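PDB 3A8P: Rho guanine nucleotide exchange factor TIAM2, which acts as a guanine nucleotide exchange factor that activates the Rho-family GTPase RAC1 and links extracellular laminin signals to the cytoskeleton and neurite growth. Local coordinates for residues Cys49-Tyr54 with Thr117-Ala122; Ala74-Val79 with Ser125-Lys130; Arg145-Lys150 with Phe196-Tyr201; Asp152-Met157 with Glu185-Lys190; Arg222-Ala227 with Ser237-Leu242. One frame throughout, in Å; residues are numbered along the deposited sequence.

Contact 1 (Cys49-Tyr54 with Thr117-Ala122); sequences CTLLFY and TAIHSA
Cys49 SG lies over one face of the flat carbonyl group of Ala122. It is 3.4 Å from Ala122 C and equally near Ala122 O. The same sulfur also touches Ala122 CB at 3.8 Å, so it rests against both the backbone and the methyl of this residue. Further along the strand, the Phe53 ring has Leu51 O at its edge, in plane, and meets the rings of Phe19 and Tyr42 edge-to-face. Phe53 does not touch the helix segment.

The second touch is purely apolar. Leu51 CD1 and Ile119 CD1 meet as methyl ends, 4.3 Å apart. Ile119 reaches this far because its CD1 is extended away from CA (chi2 168°). No hydrogen bond crosses between the segments. On the helix, Thr117 O is gripped twice, by Ser121 N and by Ser121 OG (2.7 Å from OG to O), from opposite faces of its carbonyl plane. His120 is fixed at both ring nitrogens, by Val79 N and Ser204 OG.

Strand 50-54 belongs to the curled antiparallel sheet, Cys49 sits just before it, and helix 109-130 packs against both. This is the PH-domain arrangement, in which the C-terminal helix closes one end of the barrel.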
# COMPACT_ATOMS: atom_id res chain seq x y z
N CYS A 49 13.85 -3.97 6.89
CA CYS A 49 12.82 -3.46 6.00
C CYS A 49 13.31 -2.22 5.28
O CYS A 49 12.52 -1.38 4.86
CB CYS A 49 11.55 -3.11 6.76
SG CYS A 49 10.39 -4.46 6.87
N THR A 50 14.63 -2.11 5.16
CA THR A 50 15.24 -0.96 4.51
C THR A 50 15.86 -1.34 3.16
O THR A 50 16.61 -2.31 3.06
CB THR A 50 16.35 -0.34 5.40
OG1 THR A 50 15.79 0.04 6.67
CG2 THR A 50 16.96 0.88 4.73
N LEU A 51 15.53 -0.57 2.13
CA LEU A 51 16.09 -0.80 0.81
C LEU A 51 17.20 0.23 0.65
O LEU A 51 16.94 1.43 0.68
CB LEU A 51 15.02 -0.60 -0.28
CG LEU A 51 13.95 -1.68 -0.41
CD1 LEU A 51 12.78 -1.18 -1.28
CD2 LEU A 51 14.58 -2.94 -1.02
N LEU A 52 18.43 -0.25 0.50
CA LEU A 52 19.59 0.63 0.32
C LEU A 52 19.97 0.65 -1.15
O LEU A 52 20.10 -0.39 -1.79
CB LEU A 52 20.76 0.11 1.14
CG LEU A 52 20.47 -0.02 2.64
CD1 LEU A 52 21.63 -0.69 3.34
CD2 LEU A 52 20.21 1.37 3.23
N PHE A 53 20.15 1.85 -1.69
CA PHE A 53 20.50 2.02 -3.09
C PHE A 53 21.96 2.40 -3.26
O PHE A 53 22.42 3.39 -2.70
CB PHE A 53 19.62 3.10 -3.72
CG PHE A 53 18.16 2.75 -3.78
CD1 PHE A 53 17.50 2.68 -5.01
CD2 PHE A 53 17.44 2.48 -2.62
CE1 PHE A 53 16.14 2.36 -5.08
CE2 PHE A 53 16.08 2.15 -2.68
CZ PHE A 53 15.43 2.09 -3.91
N TYR A 54 22.70 1.62 -4.04
CA TYR A 54 24.11 1.87 -4.30
C TYR A 54 24.25 2.14 -5.79
O TYR A 54 23.63 1.46 -6.60
CB TYR A 54 24.95 0.66 -3.92
CG TYR A 54 24.92 0.30 -2.46
CD1 TYR A 54 25.88 0.81 -1.58
CD2 TYR A 54 23.94 -0.54 -1.96
CE1 TYR A 54 25.86 0.47 -0.22
CE2 TYR A 54 23.90 -0.88 -0.62
CZ TYR A 54 24.86 -0.38 0.25
OH TYR A 54 24.84 -0.74 1.57
N THR A 117 8.28 -11.08 -2.92
CA THR A 117 8.26 -12.01 -1.81
C THR A 117 9.18 -11.53 -0.68
O THR A 117 8.80 -11.55 0.50
CB THR A 117 8.72 -13.42 -2.27
OG1 THR A 117 7.79 -13.94 -3.24
CG2 THR A 117 8.80 -14.39 -1.07
N ALA A 118 10.38 -11.10 -1.06
CA ALA A 118 11.36 -10.61 -0.10
C ALA A 118 10.86 -9.40 0.70
O ALA A 118 10.91 -9.39 1.93
CB ALA A 118 12.68 -10.26 -0.83
N ILE A 119 10.36 -8.39 0.00
CA ILE A 119 9.87 -7.18 0.67
C ILE A 119 8.68 -7.48 1.58
O ILE A 119 8.64 -7.01 2.73
CB ILE A 119 9.51 -6.10 -0.36
CG1 ILE A 119 10.79 -5.63 -1.06
CG2 ILE A 119 8.80 -4.92 0.32
CD1 ILE A 119 10.58 -4.78 -2.29
N HIS A 120 7.73 -8.26 1.09
CA HIS A 120 6.57 -8.59 1.90
C HIS A 120 6.97 -9.42 3.11
O HIS A 120 6.41 -9.25 4.19
CB HIS A 120 5.52 -9.34 1.06
CG HIS A 120 4.71 -8.43 0.20
ND1 HIS A 120 3.90 -8.89 -0.82
CD2 HIS A 120 4.57 -7.08 0.20
CE1 HIS A 120 3.30 -7.87 -1.40
NE2 HIS A 120 3.69 -6.76 -0.80
N SER A 121 7.93 -10.33 2.93
CA SER A 121 8.38 -11.17 4.05
C SER A 121 9.06 -10.34 5.13
O SER A 121 8.86 -10.58 6.32
CB SER A 121 9.33 -12.26 3.56
OG SER A 121 8.63 -13.16 2.72
N ALA A 122 9.88 -9.38 4.72
CA ALA A 122 10.57 -8.52 5.67
C ALA A 122 9.52 -7.73 6.47
O ALA A 122 9.58 -7.67 7.70
CB ALA A 122 11.49 -7.56 4.94

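Contact 2 (Ala74-Val79 with Ser125-Lys130); sequences AEDSIV and SLFAKK
Glu75 lays its side chain across Leu126 at about a right angle. Its CG is anti to the backbone N (chi1 166°) and the chain runs on extended, so CB, CG and CD all pass Leu126 CD2, with CD nearest at 3.5 Å. Lys130 comes from the opposite direction. Its chain bends at chi3 (67°), and NZ makes a weak, 3.5 Å salt bridge with Glu75 OE2. Without the Glu75 carboxylate, as with an alanine here, Lys130 would probably lose this charge partner and Leu126 the cover of one flank. Asp76 OD1 approaches the Phe127 ring obliquely, 3.9 Å from CD1, with the carboxylate and ring planes 81° apart. That oxygen has its salt bridge to Arg197. Ser77 OG adds a 2.7 Å bond to Ala74 O, from above the carbonyl plane, beside the weak backbone bond from Ser77 N that closes the turn. This type II beta turn, with Asp76 at positive phi, joins two strands of the PH fold beside the C-terminal helix.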
# COMPACT_ATOMS: atom_id res chain seq x y z
N ALA A 74 10.80 0.66 4.01
CA ALA A 74 9.58 0.00 3.56
C ALA A 74 8.64 -0.60 4.60
O ALA A 74 7.76 -1.38 4.24
CB ALA A 74 9.93 -1.06 2.54
N GLU A 75 8.80 -0.25 5.88
CA GLU A 75 7.91 -0.80 6.90
C GLU A 75 6.46 -0.63 6.47
O GLU A 75 6.08 0.41 5.94
CB GLU A 75 8.14 -0.11 8.25
CG GLU A 75 7.04 -0.39 9.27
CD GLU A 75 7.45 -0.07 10.70
OE1 GLU A 75 8.19 0.92 10.92
OE2 GLU A 75 7.00 -0.80 11.62
N ASP A 76 5.66 -1.67 6.69
CA ASP A 76 4.24 -1.66 6.35
C ASP A 76 3.90 -1.29 4.90
O ASP A 76 2.87 -0.67 4.64
CB ASP A 76 3.47 -0.72 7.29
CG ASP A 76 3.50 -1.20 8.74
OD1 ASP A 76 3.23 -2.39 8.97
OD2 ASP A 76 3.80 -0.38 9.63
N SER A 77 4.75 -1.69 3.96
CA SER A 77 4.51 -1.39 2.55
C SER A 77 3.67 -2.47 1.87
O SER A 77 3.41 -3.53 2.43
CB SER A 77 5.83 -1.25 1.79
OG SER A 77 6.57 -0.12 2.23
N ILE A 78 3.25 -2.17 0.64
CA ILE A 78 2.51 -3.09 -0.20
C ILE A 78 3.27 -3.07 -1.53
O ILE A 78 3.74 -2.03 -1.96
CB ILE A 78 1.05 -2.62 -0.43
CG1 ILE A 78 0.25 -2.70 0.88
CG2 ILE A 78 0.39 -3.51 -1.49
CD1 ILE A 78 -1.17 -2.16 0.78
N VAL A 79 3.42 -4.23 -2.15
CA VAL A 79 4.13 -4.29 -3.42
C VAL A 79 3.20 -4.93 -4.44
O VAL A 79 2.51 -5.91 -4.14
CB VAL A 79 5.43 -5.13 -3.30
CG1 VAL A 79 6.32 -4.90 -4.53
CG2 VAL A 79 6.18 -4.76 -2.03
N SER A 125 7.61 -9.73 8.86
CA SER A 125 8.51 -10.00 9.96
C SER A 125 8.52 -8.85 10.96
O SER A 125 8.31 -9.06 12.16
CB SER A 125 9.92 -10.23 9.41
OG SER A 125 10.83 -10.50 10.46
N LEU A 126 8.74 -7.63 10.47
CA LEU A 126 8.76 -6.45 11.33
C LEU A 126 7.41 -6.29 12.02
O LEU A 126 7.33 -6.00 13.22
CB LEU A 126 9.08 -5.20 10.50
CG LEU A 126 9.26 -3.90 11.29
CD1 LEU A 126 10.37 -4.08 12.32
CD2 LEU A 126 9.60 -2.75 10.34
N PHE A 127 6.34 -6.49 11.25
CA PHE A 127 4.98 -6.39 11.77
C PHE A 127 4.81 -7.31 12.98
O PHE A 127 4.32 -6.89 14.03
CB PHE A 127 3.98 -6.77 10.67
CG PHE A 127 2.54 -6.64 11.09
CD1 PHE A 127 1.94 -5.39 11.19
CD2 PHE A 127 1.79 -7.78 11.38
CE1 PHE A 127 0.60 -5.28 11.56
CE2 PHE A 127 0.45 -7.67 11.76
CZ PHE A 127 -0.15 -6.42 11.85
N ALA A 128 5.20 -8.58 12.83
CA ALA A 128 5.09 -9.54 13.91
C ALA A 128 5.96 -9.14 15.10
O ALA A 128 5.58 -9.30 16.26
CB ALA A 128 5.48 -10.93 13.43
N LYS A 129 7.14 -8.60 14.79
CA LYS A 129 8.07 -8.17 15.82
C LYS A 129 7.47 -7.04 16.65
O LYS A 129 7.64 -7.00 17.88
CB LYS A 129 9.38 -7.72 15.17
CG LYS A 129 10.57 -7.67 16.11
CD LYS A 129 11.87 -7.42 15.35
CE LYS A 129 11.93 -6.00 14.80
NZ LYS A 129 11.93 -4.97 15.88
N LYS A 130 6.76 -6.13 15.99
CA LYS A 130 6.13 -5.01 16.69
C LYS A 130 5.00 -5.48 17.60
O LYS A 130 4.73 -4.87 18.63
CB LYS A 130 5.60 -3.97 15.70
CG LYS A 130 6.69 -3.24 14.94
CD LYS A 130 6.13 -2.06 14.14
CE LYS A 130 5.60 -0.98 15.07
NZ LYS A 130 5.11 0.22 14.32

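Contact 3 (Arg145-Lys150 with Phe196-Tyr201); sequences RSLLQK and FRMRCY
The two long helices that follow the PH domain pack here as an antiparallel hairpin, the CC part of the PHCCEx module. Residues 171-198 of the second helix are predicted to be coiled coil. The touch between the two segments is slight. Leu147 CD1 meets Met198 CG at 3.9 Å, and the two side chains cross at about a right angle. Their CA atoms stand 9.6 Å apart, so the gap is bridged by side chains alone. Met198 is bent at chi2 and chi3 and does not run straight out at the facing helix. It also touches Phe127, Leu140 and Gln143, and so lies where three helices meet.

At the exposed flank Leu148 CD1 comes obliquely to the Arg199 guanidinium, 4.3 Å from NH2. Nothing polar is exchanged across the pair, and no hydrogen bond joins the segments.

Tyr201 OH bonds to Ser77 O, and Arg197 NH1 pairs with Asp76 in a salt bridge; both tie this helix to the PH domain. Within the helix, Arg197 O lies over one face of the Tyr201 ring, 3.3 Å above its plane and offset toward the rim. The bent Met198 chain places CE over the centre of the Arg197 guanidinium, 4.0 Å above it. Tyr201 OH lies at the edge of that group, almost in its plane, and accepts from NH1 at 3.3 Å with an N-H...O angle of 160°.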
# COMPACT_ATOMS: atom_id res chain seq x y z
N ARG A 145 -9.03 -11.80 10.32
CA ARG A 145 -10.33 -12.10 10.93
C ARG A 145 -10.87 -10.84 11.61
O ARG A 145 -12.05 -10.50 11.46
CB ARG A 145 -10.19 -13.21 11.98
CG ARG A 145 -9.76 -14.56 11.44
CD ARG A 145 -9.51 -15.54 12.59
NE ARG A 145 -8.10 -15.94 12.69
CZ ARG A 145 -7.46 -16.14 13.84
NH1 ARG A 145 -8.10 -15.99 14.99
NH2 ARG A 145 -6.18 -16.50 13.84
N SER A 146 -10.01 -10.17 12.36
CA SER A 146 -10.39 -8.97 13.07
C SER A 146 -10.83 -7.86 12.11
O SER A 146 -11.88 -7.24 12.31
CB SER A 146 -9.22 -8.48 13.94
OG SER A 146 -9.54 -7.26 14.58
N LEU A 147 -10.03 -7.61 11.08
CA LEU A 147 -10.37 -6.58 10.11
C LEU A 147 -11.71 -6.90 9.46
O LEU A 147 -12.52 -6.01 9.22
CB LEU A 147 -9.28 -6.48 9.04
CG LEU A 147 -7.97 -5.83 9.53
CD1 LEU A 147 -6.83 -6.14 8.56
CD2 LEU A 147 -8.19 -4.32 9.67
N LEU A 148 -11.96 -8.18 9.19
CA LEU A 148 -13.22 -8.57 8.58
C LEU A 148 -14.42 -8.26 9.48
O LEU A 148 -15.49 -7.89 8.99
CB LEU A 148 -13.20 -10.06 8.22
CG LEU A 148 -12.41 -10.35 6.93
CD1 LEU A 148 -12.18 -11.85 6.79
CD2 LEU A 148 -13.18 -9.82 5.73
N GLN A 149 -14.25 -8.41 10.79
CA GLN A 149 -15.33 -8.12 11.72
C GLN A 149 -15.55 -6.62 11.79
O GLN A 149 -16.68 -6.16 11.81
CB GLN A 149 -15.04 -8.68 13.12
CG GLN A 149 -15.04 -10.21 13.17
CD GLN A 149 -15.16 -10.76 14.58
OE1 GLN A 149 -14.35 -10.44 15.46
NE2 GLN A 149 -16.17 -11.60 14.80
N LYS A 150 -14.46 -5.86 11.83
CA LYS A 150 -14.56 -4.40 11.88
C LYS A 150 -15.25 -3.84 10.64
O LYS A 150 -15.97 -2.85 10.72
CB LYS A 150 -13.17 -3.79 12.02
CG LYS A 150 -12.50 -4.11 13.34
CD LYS A 150 -11.18 -3.39 13.46
CE LYS A 150 -10.53 -3.64 14.80
NZ LYS A 150 -9.30 -2.82 14.92
N PHE A 196 -6.07 -6.19 2.70
CA PHE A 196 -5.34 -6.54 1.48
C PHE A 196 -3.85 -6.73 1.80
O PHE A 196 -3.22 -7.70 1.36
CB PHE A 196 -5.50 -5.44 0.43
CG PHE A 196 -4.90 -5.78 -0.90
CD1 PHE A 196 -5.57 -6.62 -1.79
CD2 PHE A 196 -3.66 -5.26 -1.27
CE1 PHE A 196 -5.01 -6.93 -3.04
CE2 PHE A 196 -3.10 -5.56 -2.51
CZ PHE A 196 -3.78 -6.40 -3.39
N ARG A 197 -3.29 -5.79 2.56
CA ARG A 197 -1.89 -5.83 2.94
C ARG A 197 -1.59 -7.11 3.72
O ARG A 197 -0.60 -7.79 3.44
CB ARG A 197 -1.55 -4.59 3.78
CG ARG A 197 -0.07 -4.41 4.10
CD ARG A 197 0.21 -2.97 4.53
NE ARG A 197 -0.45 -2.61 5.79
CZ ARG A 197 0.11 -2.73 6.99
NH1 ARG A 197 1.35 -3.19 7.11
NH2 ARG A 197 -0.56 -2.39 8.08
N MET A 198 -2.46 -7.44 4.67
CA MET A 198 -2.27 -8.66 5.46
C MET A 198 -2.27 -9.90 4.57
O MET A 198 -1.48 -10.83 4.78
CB MET A 198 -3.37 -8.80 6.53
CG MET A 198 -3.35 -7.72 7.60
SD MET A 198 -1.91 -7.78 8.68
CE MET A 198 -0.76 -6.67 7.83
N ARG A 199 -3.16 -9.93 3.57
CA ARG A 199 -3.22 -11.07 2.67
C ARG A 199 -1.98 -11.15 1.79
O ARG A 199 -1.53 -12.25 1.44
CB ARG A 199 -4.48 -11.00 1.82
CG ARG A 199 -5.71 -11.46 2.59
CD ARG A 199 -6.98 -11.08 1.88
NE ARG A 199 -8.15 -11.68 2.52
CZ ARG A 199 -9.40 -11.31 2.29
NH1 ARG A 199 -9.64 -10.32 1.43
NH2 ARG A 199 -10.40 -11.91 2.91
N CYS A 200 -1.42 -9.99 1.44
CA CYS A 200 -0.21 -9.96 0.63
C CYS A 200 0.92 -10.61 1.43
O CYS A 200 1.68 -11.42 0.90
CB CYS A 200 0.19 -8.53 0.27
SG CYS A 200 -0.80 -7.72 -1.01
N TYR A 201 1.04 -10.24 2.70
CA TYR A 201 2.08 -10.80 3.55
C TYR A 201 1.89 -12.31 3.67
O TYR A 201 2.82 -13.08 3.47
CB TYR A 201 2.07 -10.14 4.95
CG TYR A 201 2.43 -8.66 4.95
CD1 TYR A 201 2.75 -7.99 3.76
CD2 TYR A 201 2.42 -7.92 6.13
CE1 TYR A 201 3.06 -6.63 3.75
CE2 TYR A 201 2.74 -6.55 6.14
CZ TYR A 201 3.05 -5.92 4.95
OH TYR A 201 3.36 -4.57 4.94

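Contact 4 (Asp152-Met157 with Glu185-Lys190); sequences DMDSKM and EQNLEK
Leu188 and Asp154 meet because both turn CG beside the backbone N, opposite the carbonyl carbon (chi1 -72° for Leu188). The Leu188 branch that leads is CD2. It lies 3.6 Å from Asp154 CB and 3.8 Å from Ser155 OG. The other methyl, CD1, comes alongside the backbone at Asp154 O and Ser155 CA. The leucine therefore sits against the base of Asp154 and the hydroxyl of Ser155.

Asp154 OD2 turns instead to Asn187, 3.7 Å from its CB. The carboxylate and amide planes are 43° apart, and ND2 stays 4.0 Å from OD2. Ser155 OG is bonded back to Ile151 O, and Asn187 OD1 to Gln183. Cutting Leu188 back to an alanine is likely to open a gap beside Asp154 CB and uncover the flank of Ser155.

The local helix axes approach to 9.6 Å at 159°, close to antiparallel. Helix 136-165 is here on the outer side of the hairpin. Helix 171-206 stands between it and the short helices 222-231 and 236-245: Glu189 reaches Phe239 of helix 236-245, and Lys190 touches Val243.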
# COMPACT_ATOMS: atom_id res chain seq x y z
N ASP A 152 -17.52 -5.42 8.89
CA ASP A 152 -18.93 -5.75 9.04
C ASP A 152 -19.61 -4.78 9.98
O ASP A 152 -20.70 -4.28 9.70
CB ASP A 152 -19.08 -7.19 9.54
CG ASP A 152 -20.52 -7.54 9.85
OD1 ASP A 152 -20.97 -7.26 10.99
OD2 ASP A 152 -21.21 -8.07 8.95
N MET A 153 -18.96 -4.51 11.11
CA MET A 153 -19.47 -3.60 12.13
C MET A 153 -19.62 -2.16 11.63
O MET A 153 -20.67 -1.54 11.80
CB MET A 153 -18.55 -3.63 13.35
CG MET A 153 -18.84 -2.59 14.44
SD MET A 153 -20.38 -2.85 15.36
CE MET A 153 -20.76 -1.14 15.85
N ASP A 154 -18.56 -1.64 11.01
CA ASP A 154 -18.58 -0.28 10.50
C ASP A 154 -19.48 -0.10 9.29
O ASP A 154 -19.99 0.99 9.05
CB ASP A 154 -17.15 0.19 10.20
CG ASP A 154 -16.42 0.68 11.45
OD1 ASP A 154 -16.72 0.18 12.56
OD2 ASP A 154 -15.53 1.55 11.33
N SER A 155 -19.69 -1.17 8.51
CA SER A 155 -20.57 -1.09 7.35
C SER A 155 -21.99 -0.90 7.88
O SER A 155 -22.76 -0.11 7.35
CB SER A 155 -20.51 -2.38 6.52
OG SER A 155 -19.25 -2.53 5.90
N LYS A 156 -22.33 -1.64 8.94
CA LYS A 156 -23.65 -1.53 9.53
C LYS A 156 -23.86 -0.16 10.17
O LYS A 156 -24.93 0.43 10.05
CB LYS A 156 -23.86 -2.63 10.58
CG LYS A 156 -23.94 -4.03 9.98
CD LYS A 156 -24.06 -5.10 11.06
CE LYS A 156 -24.11 -6.50 10.45
NZ LYS A 156 -24.24 -7.54 11.51
N MET A 157 -22.83 0.36 10.84
CA MET A 157 -22.94 1.67 11.48
C MET A 157 -23.21 2.73 10.42
O MET A 157 -24.02 3.64 10.64
CB MET A 157 -21.66 2.02 12.24
CG MET A 157 -21.40 1.17 13.47
SD MET A 157 -22.80 1.19 14.61
CE MET A 157 -23.56 -0.39 14.18
N GLU A 185 -16.86 5.85 6.18
CA GLU A 185 -16.45 5.43 4.85
C GLU A 185 -14.93 5.37 4.73
O GLU A 185 -14.39 4.44 4.12
CB GLU A 185 -17.03 6.40 3.82
CG GLU A 185 -16.61 6.16 2.39
CD GLU A 185 -17.35 7.08 1.43
OE1 GLU A 185 -18.51 6.78 1.08
OE2 GLU A 185 -16.77 8.11 1.04
N GLN A 186 -14.24 6.34 5.32
CA GLN A 186 -12.79 6.34 5.27
C GLN A 186 -12.24 5.22 6.14
O GLN A 186 -11.27 4.55 5.75
CB GLN A 186 -12.24 7.70 5.69
CG GLN A 186 -12.56 8.79 4.67
CD GLN A 186 -11.81 10.10 4.90
OE1 GLN A 186 -11.83 10.98 4.05
NE2 GLN A 186 -11.14 10.22 6.04
N ASN A 187 -12.84 4.99 7.30
CA ASN A 187 -12.39 3.91 8.18
C ASN A 187 -12.50 2.57 7.44
O ASN A 187 -11.64 1.70 7.58
CB ASN A 187 -13.23 3.84 9.46
CG ASN A 187 -13.01 5.03 10.37
OD1 ASN A 187 -12.09 5.81 10.19
ND2 ASN A 187 -13.87 5.15 11.37
N LEU A 188 -13.56 2.42 6.66
CA LEU A 188 -13.77 1.18 5.91
C LEU A 188 -12.72 0.96 4.81
O LEU A 188 -12.32 -0.17 4.55
CB LEU A 188 -15.17 1.17 5.30
CG LEU A 188 -16.30 0.96 6.31
CD1 LEU A 188 -17.65 1.26 5.68
CD2 LEU A 188 -16.25 -0.47 6.82
N GLU A 189 -12.29 2.04 4.17
CA GLU A 189 -11.29 1.93 3.12
C GLU A 189 -9.97 1.48 3.74
O GLU A 189 -9.25 0.66 3.19
CB GLU A 189 -11.12 3.27 2.41
CG GLU A 189 -12.36 3.69 1.63
CD GLU A 189 -12.20 5.05 0.96
OE1 GLU A 189 -11.94 6.04 1.68
OE2 GLU A 189 -12.35 5.12 -0.28
N LYS A 190 -9.66 2.04 4.91
CA LYS A 190 -8.45 1.71 5.64
C LYS A 190 -8.50 0.23 6.05
O LYS A 190 -7.51 -0.49 5.89
CB LYS A 190 -8.35 2.61 6.88
CG LYS A 190 -7.21 2.32 7.86
CD LYS A 190 -5.84 2.58 7.26
CE LYS A 190 -4.80 2.87 8.34
NZ LYS A 190 -4.75 1.83 9.41

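Contact 5 (Arg222-Ala227 with Ser237-Leu242); sequences RPSKLA and SSFHAL
Van der Waals touch between a leucine methyl and a serine carries this contact. Leu242 CD2 presses on Ser224, 3.7 Å from CB and 3.6 Å from OG. Leu242 points there because its CG is anti to the backbone N (chi1 -178°). Phe239 adds a looser touch: Ser224 OG lies oblique to its ring, 4.5 Å from CE1.

The hydrogen bonds lie elsewhere. Ser224 OG, beneath Leu242, bonds to Glu189 OE2 and to Arg246 NH2, so two charged groups satisfy a buried hydroxyl. No hydrogen bond runs directly between the two segments.

The paired helices are short, and both belong to the CC-Ex region. Helix 236-245 lies between helix 222-231 and the PH domain, where His240 bonds to Ser95 of strand 91-95. Phe239 and His240 also touch Met193 of the long helix 171-206.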
# COMPACT_ATOMS: atom_id res chain seq x y z
N ARG A 222 -16.50 6.76 -4.02
CA ARG A 222 -16.56 7.66 -5.17
C ARG A 222 -15.60 8.83 -4.96
O ARG A 222 -14.81 9.16 -5.85
CB ARG A 222 -17.98 8.20 -5.37
CG ARG A 222 -18.97 7.21 -5.94
CD ARG A 222 -20.20 7.95 -6.44
NE ARG A 222 -19.82 9.07 -7.31
CZ ARG A 222 -19.44 8.95 -8.58
NH1 ARG A 222 -19.39 7.75 -9.16
NH2 ARG A 222 -19.10 10.03 -9.27
N PRO A 223 -15.64 9.47 -3.78
CA PRO A 223 -14.73 10.59 -3.54
C PRO A 223 -13.28 10.15 -3.75
O PRO A 223 -12.49 10.87 -4.36
CB PRO A 223 -15.02 10.97 -2.09
CG PRO A 223 -16.47 10.63 -1.94
CD PRO A 223 -16.56 9.29 -2.64
N SER A 224 -12.93 8.98 -3.24
CA SER A 224 -11.56 8.49 -3.39
C SER A 224 -11.20 8.28 -4.86
O SER A 224 -10.12 8.68 -5.31
CB SER A 224 -11.37 7.18 -2.63
OG SER A 224 -11.38 7.40 -1.23
N LYS A 225 -12.11 7.68 -5.62
CA LYS A 225 -11.85 7.44 -7.02
C LYS A 225 -11.63 8.77 -7.77
O LYS A 225 -10.74 8.87 -8.63
CB LYS A 225 -13.00 6.64 -7.66
CG LYS A 225 -12.57 5.96 -8.94
CD LYS A 225 -13.74 5.54 -9.82
CE LYS A 225 -14.40 4.28 -9.34
NZ LYS A 225 -15.26 3.71 -10.43
N LEU A 226 -12.42 9.78 -7.45
CA LEU A 226 -12.27 11.08 -8.09
C LEU A 226 -10.91 11.70 -7.76
O LEU A 226 -10.26 12.27 -8.63
CB LEU A 226 -13.38 12.04 -7.65
CG LEU A 226 -14.72 11.95 -8.40
CD1 LEU A 226 -15.26 10.53 -8.34
CD2 LEU A 226 -15.70 12.93 -7.77
N ALA A 227 -10.50 11.58 -6.51
CA ALA A 227 -9.21 12.14 -6.10
C ALA A 227 -8.08 11.40 -6.82
O ALA A 227 -7.14 12.03 -7.32
CB ALA A 227 -9.04 12.03 -4.59
N SER A 237 -1.87 0.71 -5.44
CA SER A 237 -0.76 1.49 -4.89
C SER A 237 -1.13 2.95 -4.58
O SER A 237 -0.78 3.47 -3.52
CB SER A 237 0.43 1.47 -5.87
OG SER A 237 0.86 0.14 -6.13
N SER A 238 -1.81 3.62 -5.52
CA SER A 238 -2.20 5.00 -5.27
C SER A 238 -3.31 5.04 -4.21
O SER A 238 -3.36 5.97 -3.41
CB SER A 238 -2.64 5.71 -6.57
OG SER A 238 -3.74 5.06 -7.20
N PHE A 239 -4.17 4.02 -4.20
CA PHE A 239 -5.26 3.94 -3.21
C PHE A 239 -4.62 3.80 -1.82
O PHE A 239 -5.07 4.41 -0.85
CB PHE A 239 -6.17 2.74 -3.54
CG PHE A 239 -7.38 2.60 -2.65
CD1 PHE A 239 -7.95 3.70 -2.01
CD2 PHE A 239 -7.97 1.35 -2.46
CE1 PHE A 239 -9.08 3.56 -1.19
CE2 PHE A 239 -9.10 1.20 -1.65
CZ PHE A 239 -9.66 2.31 -1.01
N HIS A 240 -3.55 3.01 -1.75
CA HIS A 240 -2.83 2.83 -0.49
C HIS A 240 -2.25 4.17 -0.04
O HIS A 240 -2.34 4.55 1.13
CB HIS A 240 -1.68 1.83 -0.66
CG HIS A 240 -0.93 1.56 0.61
ND1 HIS A 240 0.37 1.09 0.63
CD2 HIS A 240 -1.30 1.67 1.91
CE1 HIS A 240 0.76 0.92 1.88
NE2 HIS A 240 -0.24 1.27 2.68
N ALA A 241 -1.63 4.87 -0.99
CA ALA A 241 -1.03 6.17 -0.72
C ALA A 241 -2.10 7.14 -0.22
O ALA A 241 -1.85 7.94 0.69
CB ALA A 241 -0.37 6.72 -1.97
N LEU A 242 -3.29 7.05 -0.80
CA LEU A 242 -4.39 7.92 -0.38
C LEU A 242 -4.80 7.61 1.05
O LEU A 242 -5.00 8.52 1.86
CB LEU A 242 -5.59 7.76 -1.32
CG LEU A 242 -6.77 8.68 -0.96
CD1 LEU A 242 -6.32 10.14 -1.08
CD2 LEU A 242 -7.96 8.40 -1.87

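In the fold
Contacts 1 and 5 are buried: contact 1 is apolar packing with a sulfur on a backbone carbonyl, contact 5 sets a leucine on a hydrogen-bonded serine. Contact 2 is at the surface and has the one salt bridge, a weak one, that crosses between paired segments. Contacts 3 and 4 are partly buried. Contacts 1 and 2 share helix 109-130, contact 1 packing it on strand 50-54 and the residue before it, contact 2 on a turn between strands. Contacts 3 and 4 share the two long helices. Polar links join these units: Asp76 of contact 2 pairs with Arg197 of contact 3, and Glu189 of contact 4 bonds to Ser224 of contact 5.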